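Local coordinates for protein multicopper oxidase (Uncultured bacterium, PDB 4E9X) that probably couples the one-electron oxidation of substrates at one copper site to the reduction of dioxygen to water at a copper cluster, at residues 15-26 with 147-155. Residues are numbered along the deposited sequence; the frame is centred on the assembly and turned at random.
Sequences IKVAPGLDYKVF and WESAVADKY
Tyr23 slides its ring between Ala152 and Trp147: Ala152 CA sits over the centre of one face, a CH-pi contact, while the indole turns an edge to the opposite face. That T-shaped pair has planes at 65°, and Trp147 CE3 comes 3.6 Å from Tyr23 CD2. At the far end Tyr23 OH donates to Glu148 O (2.7 Å), arriving from above the carbonyl plane; Val151 N reaches the same oxygen from the other face, so two donors grip it. With an alanine at Tyr23 a gap would probably open between Ala152 and the indole, and Glu148 O would keep Val151 N but lose the hydroxyl. One face of Trp147 rests on Val17, whose CG1, anti to the backbone N (chi1 172°), lies over the five-membered ring, 3.6 Å from Trp147 NE1; that nitrogen hydrogen-bonds to Ser169 OG. Here a beta hairpin of the first cupredoxin-like domain, with a classic bulge at Val17 and Ala18 opposite Leu21, packs against the end of strand 138-147 and the loop that follows it, in the second. Further along, Lys24 N donates to Ala152 O (2.9 Å), and Lys24 NZ forms a salt bridge with Asp153 OD1 (3.1 Å). Lys24 CB makes a CH-pi contact over one face of the Tyr155 ring, and Phe26 stacks on the other, offset, with planes at 13°. Tyr155 OH donates a hydrogen bond to Val25 O (2.6 Å) from above the carbonyl plane. Phe26 in turn meets His57 and His112, two ligands of the copper that Cys105 and Met118 also bind.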
ATOM      1  N   ILE A  15      -2.696  29.249  -0.070  1.00 10.70           N
ATOM      2  CA  ILE A  15      -1.686  28.845  -1.026  1.00 10.20           C
ATOM      3  C   ILE A  15      -2.334  28.485  -2.331  1.00 10.16           C
ATOM      4  O   ILE A  15      -3.481  28.100  -2.350  1.00 13.32           O
ATOM      5  CB  ILE A  15      -0.803  27.649  -0.499  1.00 10.42           C
ATOM      6  CG1 ILE A  15      -1.670  26.467  -0.105  1.00 10.77           C
ATOM      7  CG2 ILE A  15       0.070  28.140   0.644  1.00 12.00           C
ATOM      8  CD1 ILE A  15      -0.838  25.198   0.143  1.00 12.19           C
ATOM      9  N   LYS A  16      -1.615  28.593  -3.407  1.00 10.23           N
ATOM     10  CA  LYS A  16      -2.134  28.117  -4.690  1.00 10.71           C
ATOM     11  C   LYS A  16      -1.620  26.709  -4.907  1.00 10.95           C
ATOM     12  O   LYS A  16      -0.427  26.534  -5.067  1.00 12.33           O
ATOM     13  CB  LYS A  16      -1.657  29.036  -5.832  1.00 13.81           C
ATOM     14  CG  LYS A  16      -2.310  28.603  -7.159  1.00 21.54           C
ATOM     15  CD  LYS A  16      -2.007  29.570  -8.249  1.00 26.50           C
ATOM     16  CE  LYS A  16      -3.040  30.603  -8.629  1.00 30.64           C
ATOM     17  NZ  LYS A  16      -4.087  30.962  -7.658  1.00 34.27           N
ATOM     18  N   VAL A  17      -2.503  25.728  -4.864  1.00 10.57           N
ATOM     19  CA  VAL A  17      -2.086  24.329  -5.035  1.00 10.57           C
ATOM     20  C   VAL A  17      -2.055  23.954  -6.516  1.00 10.64           C
ATOM     21  O   VAL A  17      -1.162  23.238  -6.961  1.00 11.00           O
ATOM     22  CB  VAL A  17      -3.044  23.424  -4.240  1.00 10.41           C
ATOM     23  CG1 VAL A  17      -2.823  21.913  -4.493  1.00 13.79           C
ATOM     24  CG2 VAL A  17      -2.911  23.651  -2.764  1.00 12.90           C
ATOM     25  N   ALA A  18      -3.067  24.427  -7.276  1.00 11.27           N
ATOM     26  CA  ALA A  18      -3.207  24.060  -8.674  1.00 11.73           C
ATOM     27  C   ALA A  18      -3.780  25.296  -9.400  1.00 12.34           C
ATOM     28  O   ALA A  18      -4.342  26.160  -8.692  1.00 15.33           O
ATOM     29  CB  ALA A  18      -4.198  22.892  -8.766  1.00 12.27           C
ATOM     30  N   PRO A  19      -3.736  25.370 -10.713  1.00 14.31           N
ATOM     31  CA  PRO A  19      -4.429  26.445 -11.449  1.00 16.33           C
ATOM     32  C   PRO A  19      -5.888  26.415 -10.982  1.00 18.17           C
ATOM     33  O   PRO A  19      -6.589  25.358 -10.981  1.00 22.99           O
ATOM     34  CB  PRO A  19      -4.247  26.000 -12.872  1.00 18.66           C
ATOM     35  CG  PRO A  19      -2.909  25.293 -12.863  1.00 16.20           C
ATOM     36  CD  PRO A  19      -3.073  24.418 -11.640  1.00 17.20           C
ATOM     37  N   GLY A  20      -6.341  27.578 -10.464  1.00 23.99           N
ATOM     38  CA  GLY A  20      -7.688  27.664  -9.971  1.00 28.43           C
ATOM     39  C   GLY A  20      -8.070  26.994  -8.679  1.00 28.46           C
ATOM     40  O   GLY A  20      -9.260  27.021  -8.308  1.00 33.66           O
ATOM     41  N   LEU A  21      -7.125  26.406  -7.964  1.00 18.89           N
ATOM     42  CA  LEU A  21      -7.360  25.910  -6.628  1.00 14.23           C
ATOM     43  C   LEU A  21      -6.410  26.644  -5.666  1.00 14.23           C
ATOM     44  O   LEU A  21      -5.229  26.340  -5.541  1.00 13.54           O
ATOM     45  CB  LEU A  21      -7.125  24.400  -6.519  1.00 15.88           C
ATOM     46  CG  LEU A  21      -7.403  23.905  -5.095  1.00 14.54           C
ATOM     47  CD1 LEU A  21      -8.884  24.059  -4.770  1.00 21.08           C
ATOM     48  CD2 LEU A  21      -6.921  22.450  -4.891  1.00 17.85           C
ATOM     49  N   ASP A  22      -6.996  27.616  -4.968  1.00 14.95           N
ATOM     50  CA  ASP A  22      -6.406  28.308  -3.821  1.00 15.04           C
ATOM     51  C   ASP A  22      -6.899  27.633  -2.548  1.00 15.11           C
ATOM     52  O   ASP A  22      -8.092  27.311  -2.494  1.00 24.67           O
ATOM     53  CB  ASP A  22      -6.865  29.773  -3.846  1.00 17.43           C
ATOM     54  CG  ASP A  22      -6.254  30.395  -5.111  1.00 21.45           C
ATOM     55  OD1 ASP A  22      -5.070  30.183  -5.386  1.00 24.83           O
ATOM     56  OD2 ASP A  22      -7.017  31.070  -5.844  1.00 44.73           O
ATOM     57  N   TYR A  23      -6.068  27.415  -1.559  1.00 11.05           N
ATOM     58  CA  TYR A  23      -6.443  26.565  -0.433  1.00 10.81           C
ATOM     59  C   TYR A  23      -6.063  27.252   0.870  1.00 11.59           C
ATOM     60  O   TYR A  23      -4.920  27.693   1.025  1.00 12.08           O
ATOM     61  CB  TYR A  23      -5.741  25.205  -0.589  1.00 12.27           C
ATOM     62  CG  TYR A  23      -6.583  24.046  -0.082  1.00 11.10           C
ATOM     63  CD1 TYR A  23      -7.332  23.299  -1.002  1.00 11.84           C
ATOM     64  CD2 TYR A  23      -6.657  23.661   1.246  1.00 11.40           C
ATOM     65  CE1 TYR A  23      -8.134  22.233  -0.656  1.00 11.20           C
ATOM     66  CE2 TYR A  23      -7.465  22.587   1.630  1.00 11.30           C
ATOM     67  CZ  TYR A  23      -8.188  21.892   0.699  1.00 11.43           C
ATOM     68  OH  TYR A  23      -8.959  20.802   1.101  1.00 11.65           O
ATOM     69  N   LYS A  24      -6.982  27.365   1.814  1.00 11.69           N
ATOM     70  CA  LYS A  24      -6.702  27.890   3.151  1.00 11.76           C
ATOM     71  C   LYS A  24      -5.986  26.830   3.967  1.00 10.87           C
ATOM     72  O   LYS A  24      -6.451  25.692   4.097  1.00 12.13           O
ATOM     73  CB  LYS A  24      -7.982  28.314   3.868  1.00 14.17           C
ATOM     74  CG  LYS A  24      -8.660  29.547   3.266  1.00 17.93           C
ATOM     75  CD  LYS A  24      -9.635  30.095   4.292  1.00 26.93           C
ATOM     76  CE  LYS A  24     -10.149  31.483   4.029  1.00 34.00           C
ATOM     77  NZ  LYS A  24      -9.627  32.364   2.995  1.00 50.66           N
ATOM     78  N   VAL A  25      -4.839  27.192   4.515  1.00 10.86           N
ATOM     79  CA  VAL A  25      -3.983  26.272   5.215  1.00 10.09           C
ATOM     80  C   VAL A  25      -3.534  26.893   6.538  1.00 10.52           C
ATOM     81  O   VAL A  25      -3.683  28.097   6.763  1.00 11.14           O
ATOM     82  CB  VAL A  25      -2.747  25.845   4.398  1.00 10.26           C
ATOM     83  CG1 VAL A  25      -3.253  25.050   3.138  1.00 12.84           C
ATOM     84  CG2 VAL A  25      -1.849  27.005   4.032  1.00 11.18           C
ATOM     85  N   PHE A  26      -2.991  26.092   7.437  1.00 10.18           N
ATOM     86  CA  PHE A  26      -2.334  26.552   8.642  1.00 10.49           C
ATOM     87  C   PHE A  26      -0.831  26.316   8.465  1.00 10.06           C
ATOM     88  O   PHE A  26      -0.309  25.278   8.815  1.00 13.19           O
ATOM     89  CB  PHE A  26      -2.862  25.804   9.865  1.00 11.56           C
ATOM     90  CG  PHE A  26      -4.327  26.055  10.190  1.00 11.54           C
ATOM     91  CD1 PHE A  26      -4.815  27.326  10.451  1.00 13.07           C
ATOM     92  CD2 PHE A  26      -5.199  24.968  10.236  1.00 13.52           C
ATOM     93  CE1 PHE A  26      -6.153  27.535  10.790  1.00 14.04           C
ATOM     94  CE2 PHE A  26      -6.537  25.172  10.569  1.00 12.36           C
ATOM     95  CZ  PHE A  26      -6.984  26.456  10.859  1.00 13.50           C
ATOM     96  N   TRP A 147      -5.667  16.842  -1.518  1.00  9.02           N
ATOM     97  CA  TRP A 147      -6.457  18.034  -1.213  1.00  9.41           C
ATOM     98  C   TRP A 147      -7.912  17.758  -1.596  1.00  9.23           C
ATOM     99  O   TRP A 147      -8.169  17.096  -2.579  1.00 10.52           O
ATOM    100  CB  TRP A 147      -5.998  19.268  -1.987  1.00  9.83           C
ATOM    101  CG  TRP A 147      -4.510  19.501  -1.797  1.00  9.77           C
ATOM    102  CD1 TRP A 147      -3.515  18.911  -2.548  1.00  9.13           C
ATOM    103  CD2 TRP A 147      -3.869  20.308  -0.828  1.00 10.08           C
ATOM    104  NE1 TRP A 147      -2.266  19.330  -2.087  1.00  9.58           N
ATOM    105  CE2 TRP A 147      -2.467  20.185  -1.035  1.00  9.26           C
ATOM    106  CE3 TRP A 147      -4.363  21.125   0.218  1.00  9.88           C
ATOM    107  CZ2 TRP A 147      -1.531  20.867  -0.238  1.00 10.09           C
ATOM    108  CZ3 TRP A 147      -3.393  21.781   0.981  1.00 11.71           C
ATOM    109  CH2 TRP A 147      -2.006  21.664   0.769  1.00 10.61           C
ATOM    110  N   GLU A 148      -8.828  18.325  -0.811  1.00 11.21           N
ATOM    111  CA  GLU A 148     -10.272  18.162  -1.054  1.00 12.47           C
ATOM    112  C   GLU A 148     -10.844  19.514  -1.438  1.00 11.29           C
ATOM    113  O   GLU A 148     -11.007  20.378  -0.569  1.00 13.16           O
ATOM    114  CB  GLU A 148     -10.948  17.676   0.233  1.00 12.93           C
ATOM    115  CG  GLU A 148     -10.388  16.311   0.634  1.00 14.56           C
ATOM    116  CD  GLU A 148     -10.647  15.923   2.060  1.00 15.03           C
ATOM    117  OE1 GLU A 148     -11.369  16.710   2.717  1.00 18.82           O
ATOM    118  OE2 GLU A 148     -10.178  14.903   2.578  1.00 20.34           O
ATOM    119  N   SER A 149     -11.125  19.765  -2.707  1.00 12.43           N
ATOM    120  CA  SER A 149     -11.486  21.119  -3.114  1.00 14.25           C
ATOM    121  C   SER A 149     -12.748  21.631  -2.429  1.00 15.71           C
ATOM    122  O   SER A 149     -12.858  22.868  -2.276  1.00 17.32           O
ATOM    123  CB  SER A 149     -11.652  21.197  -4.650  1.00 15.62           C
ATOM    124  OG  SER A 149     -12.774  20.470  -5.094  1.00 17.78           O
ATOM    125  N   ALA A 150     -13.657  20.751  -2.020  1.00 14.24           N
ATOM    126  CA  ALA A 150     -14.886  21.281  -1.413  1.00 14.91           C
ATOM    127  C   ALA A 150     -14.644  22.054  -0.129  1.00 14.47           C
ATOM    128  O   ALA A 150     -15.490  22.844   0.293  1.00 16.88           O
ATOM    129  CB  ALA A 150     -15.846  20.139  -1.112  1.00 21.06           C
ATOM    130  N   VAL A 151     -13.526  21.754   0.523  1.00 13.79           N
ATOM    131  CA  VAL A 151     -13.274  22.458   1.804  1.00 13.11           C
ATOM    132  C   VAL A 151     -12.108  23.410   1.698  1.00 13.14           C
ATOM    133  O   VAL A 151     -11.536  23.815   2.740  1.00 14.39           O
ATOM    134  CB  VAL A 151     -13.076  21.455   2.957  1.00 13.23           C
ATOM    135  CG1 VAL A 151     -14.365  20.636   3.013  1.00 17.10           C
ATOM    136  CG2 VAL A 151     -11.818  20.575   2.819  1.00 14.04           C
ATOM    137  N   ALA A 152     -11.735  23.809   0.490  1.00 13.82           N
ATOM    138  CA  ALA A 152     -10.598  24.713   0.343  1.00 13.84           C
ATOM    139  C   ALA A 152     -10.730  25.994   1.139  1.00 14.44           C
ATOM    140  O   ALA A 152      -9.724  26.566   1.607  1.00 17.66           O
ATOM    141  CB  ALA A 152     -10.401  25.060  -1.150  1.00 12.02           C
ATOM    142  N   ASP A 153     -11.943  26.516   1.222  1.00 17.87           N
ATOM    143  CA  ASP A 153     -12.109  27.904   1.712  1.00 23.22           C
ATOM    144  C   ASP A 153     -12.637  27.929   3.141  1.00 27.46           C
ATOM    145  O   ASP A 153     -13.115  28.998   3.574  1.00 42.74           O
ATOM    146  CB  ASP A 153     -13.069  28.751   0.883  1.00 33.27           C
ATOM    147  CG  ASP A 153     -12.979  30.263   1.071  1.00 40.54           C
ATOM    148  OD1 ASP A 153     -11.992  30.803   1.633  1.00 48.05           O
ATOM    149  OD2 ASP A 153     -13.940  30.988   0.647  1.00 52.55           O
ATOM    150  N   LYS A 154     -12.631  26.792   3.863  1.00 28.34           N
ATOM    151  CA  LYS A 154     -13.305  26.796   5.170  1.00 36.51           C
ATOM    152  C   LYS A 154     -12.642  25.839   6.130  1.00 30.75           C
ATOM    153  O   LYS A 154     -12.773  24.624   6.160  1.00 32.59           O
ATOM    154  CB  LYS A 154     -14.794  26.459   4.970  1.00 40.43           C
ATOM    155  CG  LYS A 154     -14.960  25.055   4.370  1.00 44.39           C
ATOM    156  CD  LYS A 154     -15.793  25.073   3.103  1.00 50.40           C
ATOM    157  CE  LYS A 154     -17.146  24.422   3.397  1.00 53.17           C
ATOM    158  NZ  LYS A 154     -18.303  25.134   2.750  1.00 61.07           N
ATOM    159  N   TYR A 155     -11.871  26.473   6.987  1.00 21.96           N
ATOM    160  CA  TYR A 155     -11.290  25.759   8.096  1.00 18.10           C
ATOM    161  C   TYR A 155     -12.370  25.091   8.944  1.00 20.02           C
ATOM    162  O   TYR A 155     -13.521  25.588   9.078  1.00 22.66           O
ATOM    163  CB  TYR A 155     -10.546  26.800   8.940  1.00 19.73           C
ATOM    164  CG  TYR A 155      -9.295  27.446   8.387  1.00 16.11           C
ATOM    165  CD1 TYR A 155      -8.255  26.732   7.832  1.00 15.86           C
ATOM    166  CD2 TYR A 155      -9.137  28.841   8.427  1.00 16.71           C
ATOM    167  CE1 TYR A 155      -7.168  27.417   7.367  1.00 16.32           C
ATOM    168  CE2 TYR A 155      -8.060  29.537   7.964  1.00 16.06           C
ATOM    169  CZ  TYR A 155      -7.035  28.795   7.421  1.00 16.34           C
ATOM    170  OH  TYR A 155      -5.917  29.441   6.927  1.00 15.45           O
TER